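Long-range contacts in putative phosphinothricin acetyltransferase YwnH (Bacillus subtilis, PDB 1VHS), which probably transfers an acetyl group from acetyl-CoA to the amino group of phosphinothricin, a reaction that inactivates the antibiotic and herbicide: residues T4-E9 against L54-D59; A65-F70 against S86-E91; Y79-E84 against G114-M119. All blocks are in the same frame, centred on the assembly; numbering follows the deposited sequence.

The GNAT sheet of this enzyme shows how successive segments of a chain pair into a mixed sheet. Between segments T4-E9 and L54-D59 lie 44 residues, with two helices; contact 1 closes that loop before contact 2 opens. Strand 54-58 is hydrogen-bonded on its other side to strand 64-72, through Y55 and A57, and strand 64-72 then pairs with 82-89 in a hairpin, contact 2. Contact 3 opens within that hairpin and closes beyond it, pairing the start of strand 82-89, in parallel, with strand 117-123 across helix 98-109: contacts 2 and 3 therefore cross. F70, packed on I115, joins them; contacts 1 and 3, about 21 Å apart between centres, do not touch.

Contact 1. Residues T4-E9 against L54-D59; sequences TLRLAE and LYVAED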
loop_
_atom_site.group_PDB
_atom_site.type_symbol
_atom_site.label_atom_id
_atom_site.label_comp_id
_atom_site.label_asym_id
_atom_site.label_seq_id
_atom_site.Cartn_x
_atom_site.Cartn_y
_atom_site.Cartn_z
ATOM N N THR A 4 -14.817 7.451 0.978
ATOM C CA THR A 4 -15.586 6.501 0.183
ATOM C C THR A 4 -14.654 5.862 -0.839
ATOM O O THR A 4 -14.011 6.561 -1.620
ATOM C CB THR A 4 -16.740 7.195 -0.566
ATOM O OG1 THR A 4 -17.576 7.880 0.372
ATOM C CG2 THR A 4 -17.566 6.172 -1.324
ATOM N N LEU A 5 -14.596 4.537 -0.839
ATOM C CA LEU A 5 -13.728 3.808 -1.762
ATOM C C LEU A 5 -14.401 3.411 -3.068
ATOM O O LEU A 5 -15.588 3.084 -3.094
ATOM C CB LEU A 5 -13.196 2.538 -1.095
ATOM C CG LEU A 5 -12.045 2.656 -0.095
ATOM C CD1 LEU A 5 -11.818 1.314 0.565
ATOM C CD2 LEU A 5 -10.785 3.114 -0.815
ATOM N N ARG A 6 -13.624 3.441 -4.144
ATOM C CA ARG A 6 -14.085 3.045 -5.469
ATOM C C ARG A 6 -12.872 2.606 -6.284
ATOM O O ARG A 6 -11.740 2.966 -5.962
ATOM C CB ARG A 6 -14.770 4.217 -6.180
ATOM C CG ARG A 6 -13.848 5.387 -6.458
ATOM C CD ARG A 6 -14.548 6.466 -7.281
ATOM N NE ARG A 6 -13.737 7.679 -7.412
ATOM C CZ ARG A 6 -12.699 7.819 -8.235
ATOM N NH1 ARG A 6 -12.321 6.821 -9.023
ATOM N NH2 ARG A 6 -12.035 8.966 -8.268
ATOM N N LEU A 7 -13.104 1.820 -7.331
ATOM C CA LEU A 7 -12.021 1.376 -8.193
ATOM C C LEU A 7 -11.363 2.584 -8.865
ATOM O O LEU A 7 -12.045 3.521 -9.297
ATOM C CB LEU A 7 -12.556 0.419 -9.261
ATOM C CG LEU A 7 -12.982 -0.966 -8.767
ATOM C CD1 LEU A 7 -13.867 -1.649 -9.798
ATOM C CD2 LEU A 7 -11.733 -1.801 -8.486
ATOM N N ALA A 8 -10.038 2.570 -8.940
ATOM C CA ALA A 8 -9.300 3.660 -9.569
ATOM C C ALA A 8 -9.590 3.716 -11.064
ATOM O O ALA A 8 -9.937 2.707 -11.684
ATOM C CB ALA A 8 -7.791 3.482 -9.342
ATOM N N GLU A 9 -9.434 4.906 -11.632
ATOM C CA GLU A 9 -9.659 5.137 -13.051
ATOM C C GLU A 9 -8.439 5.870 -13.591
ATOM O O GLU A 9 -7.660 6.442 -12.824
ATOM C CB GLU A 9 -10.919 5.984 -13.239
ATOM C CG GLU A 9 -12.044 5.545 -12.324
ATOM C CD GLU A 9 -13.301 6.374 -12.471
ATOM O OE1 GLU A 9 -13.214 7.622 -12.456
ATOM O OE2 GLU A 9 -14.382 5.765 -12.585
ATOM N N LEU A 54 -6.647 -1.536 -7.844
ATOM C CA LEU A 54 -6.189 -0.324 -7.206
ATOM C C LEU A 54 -7.469 0.422 -6.869
ATOM O O LEU A 54 -8.296 0.672 -7.750
ATOM C CB LEU A 54 -5.348 0.515 -8.172
ATOM C CG LEU A 54 -4.912 1.876 -7.624
ATOM C CD1 LEU A 54 -4.031 1.665 -6.398
ATOM C CD2 LEU A 54 -4.155 2.652 -8.700
ATOM N N TYR A 55 -7.653 0.737 -5.593
ATOM C CA TYR A 55 -8.826 1.478 -5.153
ATOM C C TYR A 55 -8.392 2.848 -4.670
ATOM O O TYR A 55 -7.311 2.997 -4.110
ATOM C CB TYR A 55 -9.522 0.784 -3.984
ATOM C CG TYR A 55 -10.098 -0.570 -4.297
ATOM C CD1 TYR A 55 -9.321 -1.722 -4.178
ATOM C CD2 TYR A 55 -11.418 -0.706 -4.717
ATOM C CE1 TYR A 55 -9.844 -2.974 -4.465
ATOM C CE2 TYR A 55 -11.953 -1.960 -5.011
ATOM C CZ TYR A 55 -11.161 -3.087 -4.883
ATOM O OH TYR A 55 -11.672 -4.326 -5.194
ATOM N N VAL A 56 -9.231 3.851 -4.887
ATOM C CA VAL A 56 -8.914 5.178 -4.395
ATOM C C VAL A 56 -9.993 5.541 -3.390
ATOM O O VAL A 56 -11.118 5.035 -3.460
ATOM C CB VAL A 56 -8.862 6.238 -5.526
ATOM C CG1 VAL A 56 -7.653 5.985 -6.418
ATOM C CG2 VAL A 56 -10.139 6.201 -6.349
ATOM N N ALA A 57 -9.632 6.385 -2.435
ATOM C CA ALA A 57 -10.558 6.830 -1.410
ATOM C C ALA A 57 -10.764 8.328 -1.587
ATOM O O ALA A 57 -9.799 9.101 -1.628
ATOM C CB ALA A 57 -10.002 6.531 -0.027
ATOM N N GLU A 58 -12.026 8.729 -1.709
ATOM C CA GLU A 58 -12.368 10.135 -1.891
ATOM C C GLU A 58 -12.845 10.762 -0.596
ATOM O O GLU A 58 -13.553 10.128 0.183
ATOM C CB GLU A 58 -13.481 10.297 -2.934
ATOM C CG GLU A 58 -13.080 10.026 -4.375
ATOM C CD GLU A 58 -14.201 10.340 -5.353
ATOM O OE1 GLU A 58 -13.976 10.226 -6.577
ATOM O OE2 GLU A 58 -15.307 10.704 -4.899
ATOM N N ASP A 59 -12.444 12.008 -0.366
ATOM C CA ASP A 59 -12.881 12.724 0.821
ATOM C C ASP A 59 -14.293 13.220 0.518
ATOM O O ASP A 59 -14.794 13.035 -0.592
ATOM C CB ASP A 59 -11.956 13.915 1.122
ATOM C CG ASP A 59 -11.753 14.824 -0.079
ATOM O OD1 ASP A 59 -12.720 15.056 -0.833
ATOM O OD2 ASP A 59 -10.622 15.323 -0.262
#
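Strands 4-7 and 54-58 run antiparallel, their short axes at 147°, with T4-E58 and R6-V56 as hydrogen-bonded pairs and L5-A57 and L7-Y55 as non-hydrogen-bonded ones. This is an outer pair of the GNAT sheet, with 4-7 as one of its edge strands. The ladder runs one step past the strand, where A8 N donates to L54 O (2.8 Å) and A8 CB settles against L54 CG. L5 and A57 share the face packed on helix 98-109; there L5 CD2 lies 3.6 Å from A57 CB. Beyond them L7 CD2 reaches Y55 CE2 at 3.5 Å. R6, V56 and E58 occupy the other face. With CG of R6 set between its backbone N and carbonyl carbon (chi1 64°) and the chain extended to NE, the guanidinium is carried over V56, whose CG2 sits beneath the centre of its face. E58 OE1 lies at the guanidinium edge and takes two N-H groups side-on; the carboxylate plane stands 81° from that of the guanidinium. D12 is a further acidic partner of R6, bound through NH1. R6 NE reaches E58 OE1 from above the carboxylate at 2.7 Å, whereas R6 NH2 meets the anti lone pair of E58 OE1 at 2.9 Å.

Contact 2. Residues A65-F70 against S86-E91; sequences AAWISF and SIYIDE
W67 and Y88 form the apolar centre of this antiparallel beta hairpin, strands 64-72 and 82-89 of the GNAT sheet. They are a hydrogen-bonded pair, and their side chains leave the same face alongside each other. The six-membered ring of W67 and the Y88 ring lie nearly parallel, planes 23° apart, but slid so far that they barely overlap, with centroids 4.7 Å apart; Y88 CD1 comes 3.3 Å from W67 CH2. The first torsion of W67 (chi1 51°) puts CG between the backbone N and the carbonyl carbon, and the indole leans across toward the neighbouring strand. Y88 CB thereby stands over its five-membered ring in a CH-pi contact, 4.0 Å from the centroid. I19 of helix 13-24 touches both aromatic side chains.

On the opposite face, I68 CG2 meets I87 CG1 at 4.1 Å, and A66 packs beside I89. L102 of helix 98-109 lies against A66, I87 and I89. I87, Y88 and I89 belong to the predicted acetyl-CoA site, consistent with acetyl-CoA lying against this strand, as in other GNAT enzymes. Farther out, D90 N bonds to A65 O, next to a classic beta bulge in which A65 and A66 both face A57.

At the other end, the side chains of S69 and S86 lie on the aromatic face. S69 OG, anti to its own backbone N (chi1 168°), is held by H48 and E71. The two serines also exchange a pair of backbone hydrogen bonds, S86 N to S69 O at 2.9 Å and S69 N to S86 O at 2.8 Å.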
loop_
_atom_site.group_PDB
_atom_site.type_symbol
_atom_site.label_atom_id
_atom_site.label_comp_id
_atom_site.label_asym_id
_atom_site.label_seq_id
_atom_site.Cartn_x
_atom_site.Cartn_y
_atom_site.Cartn_z
ATOM N N ALA A 65 -7.936 11.173 -1.618
ATOM C CA ALA A 65 -7.081 11.414 -0.459
ATOM C C ALA A 65 -6.151 10.254 -0.104
ATOM O O ALA A 65 -5.234 10.418 0.700
ATOM C CB ALA A 65 -7.941 11.753 0.749
ATOM N N ALA A 66 -6.388 9.087 -0.690
ATOM C CA ALA A 66 -5.569 7.915 -0.392
ATOM C C ALA A 66 -5.886 6.801 -1.372
ATOM O O ALA A 66 -6.844 6.892 -2.134
ATOM C CB ALA A 66 -5.853 7.440 1.038
ATOM N N TRP A 67 -5.065 5.757 -1.370
ATOM C CA TRP A 67 -5.313 4.625 -2.241
ATOM C C TRP A 67 -4.807 3.319 -1.656
ATOM O O TRP A 67 -3.939 3.311 -0.781
ATOM C CB TRP A 67 -4.733 4.842 -3.654
ATOM C CG TRP A 67 -3.286 5.274 -3.770
ATOM C CD1 TRP A 67 -2.818 6.555 -3.843
ATOM C CD2 TRP A 67 -2.145 4.422 -3.936
ATOM N NE1 TRP A 67 -1.461 6.554 -4.057
ATOM C CE2 TRP A 67 -1.021 5.257 -4.118
ATOM C CE3 TRP A 67 -1.966 3.031 -3.956
ATOM C CZ2 TRP A 67 0.266 4.751 -4.319
ATOM C CZ3 TRP A 67 -0.686 2.525 -4.156
ATOM C CH2 TRP A 67 0.415 3.385 -4.337
ATOM N N ILE A 68 -5.393 2.227 -2.131
ATOM C CA ILE A 68 -5.045 0.875 -1.698
ATOM C C ILE A 68 -4.764 0.067 -2.955
ATOM O O ILE A 68 -5.600 -0.012 -3.856
ATOM C CB ILE A 68 -6.208 0.189 -0.961
ATOM C CG1 ILE A 68 -6.696 1.051 0.201
ATOM C CG2 ILE A 68 -5.757 -1.169 -0.433
ATOM C CD1 ILE A 68 -7.942 0.482 0.868
ATOM N N SER A 69 -3.586 -0.537 -3.013
ATOM C CA SER A 69 -3.197 -1.319 -4.173
ATOM C C SER A 69 -2.951 -2.771 -3.800
ATOM O O SER A 69 -2.271 -3.045 -2.812
ATOM C CB SER A 69 -1.913 -0.731 -4.782
ATOM O OG SER A 69 -1.336 -1.605 -5.739
ATOM N N PHE A 70 -3.528 -3.693 -4.569
ATOM C CA PHE A 70 -3.289 -5.116 -4.349
ATOM C C PHE A 70 -2.366 -5.506 -5.498
ATOM O O PHE A 70 -2.635 -5.186 -6.655
ATOM C CB PHE A 70 -4.575 -5.937 -4.416
ATOM C CG PHE A 70 -5.468 -5.754 -3.226
ATOM C CD1 PHE A 70 -6.466 -4.785 -3.228
ATOM C CD2 PHE A 70 -5.286 -6.528 -2.086
ATOM C CE1 PHE A 70 -7.273 -4.587 -2.104
ATOM C CE2 PHE A 70 -6.085 -6.341 -0.954
ATOM C CZ PHE A 70 -7.080 -5.368 -0.965
ATOM N N SER A 86 -0.667 -2.492 -0.489
ATOM C CA SER A 86 0.062 -1.248 -0.282
ATOM C C SER A 86 -0.955 -0.135 -0.046
ATOM O O SER A 86 -1.928 -0.012 -0.784
ATOM C CB SER A 86 0.922 -0.922 -1.512
ATOM O OG SER A 86 0.118 -0.732 -2.659
ATOM N N ILE A 87 -0.734 0.663 0.992
ATOM C CA ILE A 87 -1.636 1.750 1.317
ATOM C C ILE A 87 -0.886 3.068 1.465
ATOM O O ILE A 87 0.047 3.174 2.262
ATOM C CB ILE A 87 -2.391 1.451 2.631
ATOM C CG1 ILE A 87 -3.171 0.143 2.483
ATOM C CG2 ILE A 87 -3.322 2.612 2.984
ATOM C CD1 ILE A 87 -3.871 -0.321 3.751
ATOM N N TYR A 88 -1.291 4.068 0.686
ATOM C CA TYR A 88 -0.673 5.388 0.752
ATOM C C TYR A 88 -1.738 6.426 1.059
ATOM O O TYR A 88 -2.836 6.395 0.499
ATOM C CB TYR A 88 0.027 5.740 -0.563
ATOM C CG TYR A 88 1.322 4.987 -0.764
ATOM C CD1 TYR A 88 1.321 3.666 -1.205
ATOM C CD2 TYR A 88 2.552 5.589 -0.482
ATOM C CE1 TYR A 88 2.516 2.957 -1.363
ATOM C CE2 TYR A 88 3.753 4.886 -0.634
ATOM C CZ TYR A 88 3.724 3.574 -1.074
ATOM O OH TYR A 88 4.899 2.870 -1.220
ATOM N N ILE A 89 -1.404 7.339 1.959
ATOM C CA ILE A 89 -2.322 8.390 2.374
ATOM C C ILE A 89 -1.695 9.750 2.096
ATOM O O ILE A 89 -0.498 9.944 2.313
ATOM C CB ILE A 89 -2.618 8.279 3.880
ATOM C CG1 ILE A 89 -3.061 6.852 4.213
ATOM C CG2 ILE A 89 -3.696 9.283 4.281
ATOM C CD1 ILE A 89 -3.212 6.584 5.699
ATOM N N ASP A 90 -2.498 10.688 1.603
ATOM C CA ASP A 90 -1.991 12.025 1.325
ATOM C C ASP A 90 -1.350 12.534 2.611
ATOM O O ASP A 90 -1.989 12.561 3.665
ATOM C CB ASP A 90 -3.135 12.949 0.889
ATOM C CG ASP A 90 -2.655 14.341 0.513
ATOM O OD1 ASP A 90 -3.442 15.095 -0.098
ATOM O OD2 ASP A 90 -1.501 14.689 0.831
ATOM N N GLU A 91 -0.082 12.922 2.525
ATOM C CA GLU A 91 0.644 13.407 3.691
ATOM C C GLU A 91 -0.152 14.442 4.480
ATOM O O GLU A 91 -0.006 14.548 5.696
ATOM C CB GLU A 91 1.988 14.007 3.267
ATOM C CG GLU A 91 2.886 14.381 4.436
ATOM C CD GLU A 91 3.241 13.184 5.300
ATOM O OE1 GLU A 91 3.915 12.261 4.793
ATOM O OE2 GLU A 91 2.846 13.164 6.485
#

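Contact 3. Residues Y79-E84 against G114-M119; sequences YNKTAE and GIRSLM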
loop_
_atom_site.group_PDB
_atom_site.type_symbol
_atom_site.label_atom_id
_atom_site.label_comp_id
_atom_site.label_asym_id
_atom_site.label_seq_id
_atom_site.Cartn_x
_atom_site.Cartn_y
_atom_site.Cartn_z
ATOM N N TYR A 79 1.732 -19.052 -6.694
ATOM C CA TYR A 79 1.501 -17.946 -5.766
ATOM C C TYR A 79 0.214 -17.158 -6.024
ATOM O O TYR A 79 0.032 -16.079 -5.467
ATOM C CB TYR A 79 2.691 -16.981 -5.789
ATOM C CG TYR A 79 4.011 -17.637 -5.455
ATOM C CD1 TYR A 79 4.801 -18.210 -6.452
ATOM C CD2 TYR A 79 4.461 -17.701 -4.139
ATOM C CE1 TYR A 79 6.017 -18.834 -6.140
ATOM C CE2 TYR A 79 5.666 -18.319 -3.815
ATOM C CZ TYR A 79 6.440 -18.882 -4.818
ATOM O OH TYR A 79 7.636 -19.487 -4.491
ATOM N N ASN A 80 -0.676 -17.702 -6.850
ATOM C CA ASN A 80 -1.939 -17.034 -7.183
ATOM C C ASN A 80 -2.809 -16.547 -6.024
ATOM O O ASN A 80 -3.571 -15.598 -6.186
ATOM C CB ASN A 80 -2.810 -17.935 -8.067
ATOM C CG ASN A 80 -2.272 -18.071 -9.467
ATOM O OD1 ASN A 80 -1.598 -17.175 -9.974
ATOM N ND2 ASN A 80 -2.584 -19.189 -10.114
ATOM N N LYS A 81 -2.725 -17.202 -4.873
ATOM C CA LYS A 81 -3.533 -16.812 -3.725
ATOM C C LYS A 81 -2.779 -15.941 -2.734
ATOM O O LYS A 81 -3.256 -15.686 -1.631
ATOM C CB LYS A 81 -4.069 -18.055 -3.016
ATOM C CG LYS A 81 -5.263 -18.683 -3.718
ATOM C CD LYS A 81 -5.666 -20.002 -3.085
ATOM C CE LYS A 81 -4.743 -21.115 -3.536
ATOM N NZ LYS A 81 -4.802 -21.295 -5.016
ATOM N N THR A 82 -1.604 -15.481 -3.139
ATOM C CA THR A 82 -0.781 -14.640 -2.280
ATOM C C THR A 82 -0.611 -13.277 -2.933
ATOM O O THR A 82 -0.239 -13.174 -4.103
ATOM C CB THR A 82 0.599 -15.302 -2.034
ATOM O OG1 THR A 82 0.405 -16.546 -1.348
ATOM C CG2 THR A 82 1.486 -14.405 -1.188
ATOM N N ALA A 83 -0.899 -12.226 -2.179
ATOM C CA ALA A 83 -0.782 -10.879 -2.707
ATOM C C ALA A 83 -0.207 -9.900 -1.710
ATOM O O ALA A 83 -0.136 -10.167 -0.513
ATOM C CB ALA A 83 -2.158 -10.382 -3.177
ATOM N N GLU A 84 0.201 -8.749 -2.222
ATOM C CA GLU A 84 0.738 -7.697 -1.391
ATOM C C GLU A 84 -0.297 -6.587 -1.340
ATOM O O GLU A 84 -1.021 -6.365 -2.310
ATOM C CB GLU A 84 2.034 -7.152 -1.996
ATOM C CG GLU A 84 3.182 -8.148 -1.992
ATOM C CD GLU A 84 4.177 -7.903 -3.110
ATOM O OE1 GLU A 84 4.547 -6.730 -3.340
ATOM O OE2 GLU A 84 4.596 -8.888 -3.753
ATOM N N GLY A 114 -10.048 -13.530 -3.735
ATOM C CA GLY A 114 -9.449 -14.851 -3.794
ATOM C C GLY A 114 -8.075 -14.895 -3.142
ATOM O O GLY A 114 -7.306 -15.832 -3.347
ATOM N N ILE A 115 -7.763 -13.878 -2.348
ATOM C CA ILE A 115 -6.472 -13.811 -1.670
ATOM C C ILE A 115 -6.495 -14.586 -0.355
ATOM O O ILE A 115 -7.348 -14.347 0.498
ATOM C CB ILE A 115 -6.095 -12.356 -1.365
ATOM C CG1 ILE A 115 -5.953 -11.577 -2.675
ATOM C CG2 ILE A 115 -4.790 -12.308 -0.567
ATOM C CD1 ILE A 115 -5.912 -10.074 -2.486
ATOM N N ARG A 116 -5.555 -15.517 -0.205
ATOM C CA ARG A 116 -5.444 -16.322 1.010
ATOM C C ARG A 116 -4.377 -15.769 1.950
ATOM O O ARG A 116 -4.558 -15.749 3.169
ATOM C CB ARG A 116 -5.109 -17.774 0.660
ATOM C CG ARG A 116 -4.819 -18.644 1.874
ATOM C CD ARG A 116 -4.798 -20.122 1.515
ATOM N NE ARG A 116 -3.838 -20.427 0.457
ATOM C CZ ARG A 116 -3.720 -21.621 -0.115
ATOM N NH1 ARG A 116 -2.823 -21.818 -1.072
ATOM N NH2 ARG A 116 -4.506 -22.620 0.268
ATOM N N SER A 117 -3.263 -15.322 1.384
ATOM C CA SER A 117 -2.166 -14.763 2.180
ATOM C C SER A 117 -1.899 -13.347 1.705
ATOM O O SER A 117 -1.636 -13.116 0.526
ATOM C CB SER A 117 -0.893 -15.609 2.022
ATOM O OG SER A 117 -1.135 -16.960 2.397
ATOM N N LEU A 118 -1.973 -12.397 2.625
ATOM C CA LEU A 118 -1.754 -11.001 2.286
ATOM C C LEU A 118 -0.514 -10.499 3.017
ATOM O O LEU A 118 -0.386 -10.686 4.214
ATOM C CB LEU A 118 -2.988 -10.187 2.688
ATOM C CG LEU A 118 -3.108 -8.750 2.190
ATOM C CD1 LEU A 118 -3.076 -8.733 0.668
ATOM C CD2 LEU A 118 -4.411 -8.136 2.714
HETATM N N MSE A 119 0.404 -9.878 2.284
HETATM C CA MSE A 119 1.630 -9.355 2.876
HETATM C C MSE A 119 1.759 -7.843 2.696
HETATM O O MSE A 119 1.233 -7.269 1.740
HETATM C CB MSE A 119 2.855 -10.034 2.245
HETATM C CG MSE A 119 3.059 -11.475 2.677
HETATM SE SE MSE A 119 4.637 -12.250 1.835
HETATM C CE MSE A 119 3.868 -12.556 0.156
HETATM O O HOH W 1 -1.628 -18.314 0.108
#
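K81 O is gripped by two consecutive amides of the facing segment, R116 N at 2.7 Å on a lone pair and S117 N at 3.0 Å. Beside this fork the aliphatic part of K81 crosses the R116 side chain: K81 CE lies over one face of the guanidinium, toward its rim, 3.2 Å from R116 NH1. The bend at chi3 (-79°) brings CE there, and a further bend at chi4 sets the direction of NZ. K81 NZ still lies 4.4 Å from R116 NH1, two like charges near each other. A water in the guanidinium plane accepts from R116 NE and also bonds to T82 OG1 and S117 OG, tying the two strand starts together. From here strands 82-89 and 117-123 run parallel, as the two ends of a beta-alpha-beta crossover through helix 98-109 of the GNAT fold. A83 N donates to S117 O and A83 O accepts from M119 N. A83 CB packs against I115 CD1, while on the other face T82 CG2 presses tightly on CE of selenomethionine M119 at 3.3 Å; I159 of strand 153-163 and F73 also touch M119. A type I turn from Y79 to T82 leads into the pairing, closed by T82 N donating to Y79 O at 2.9 Å.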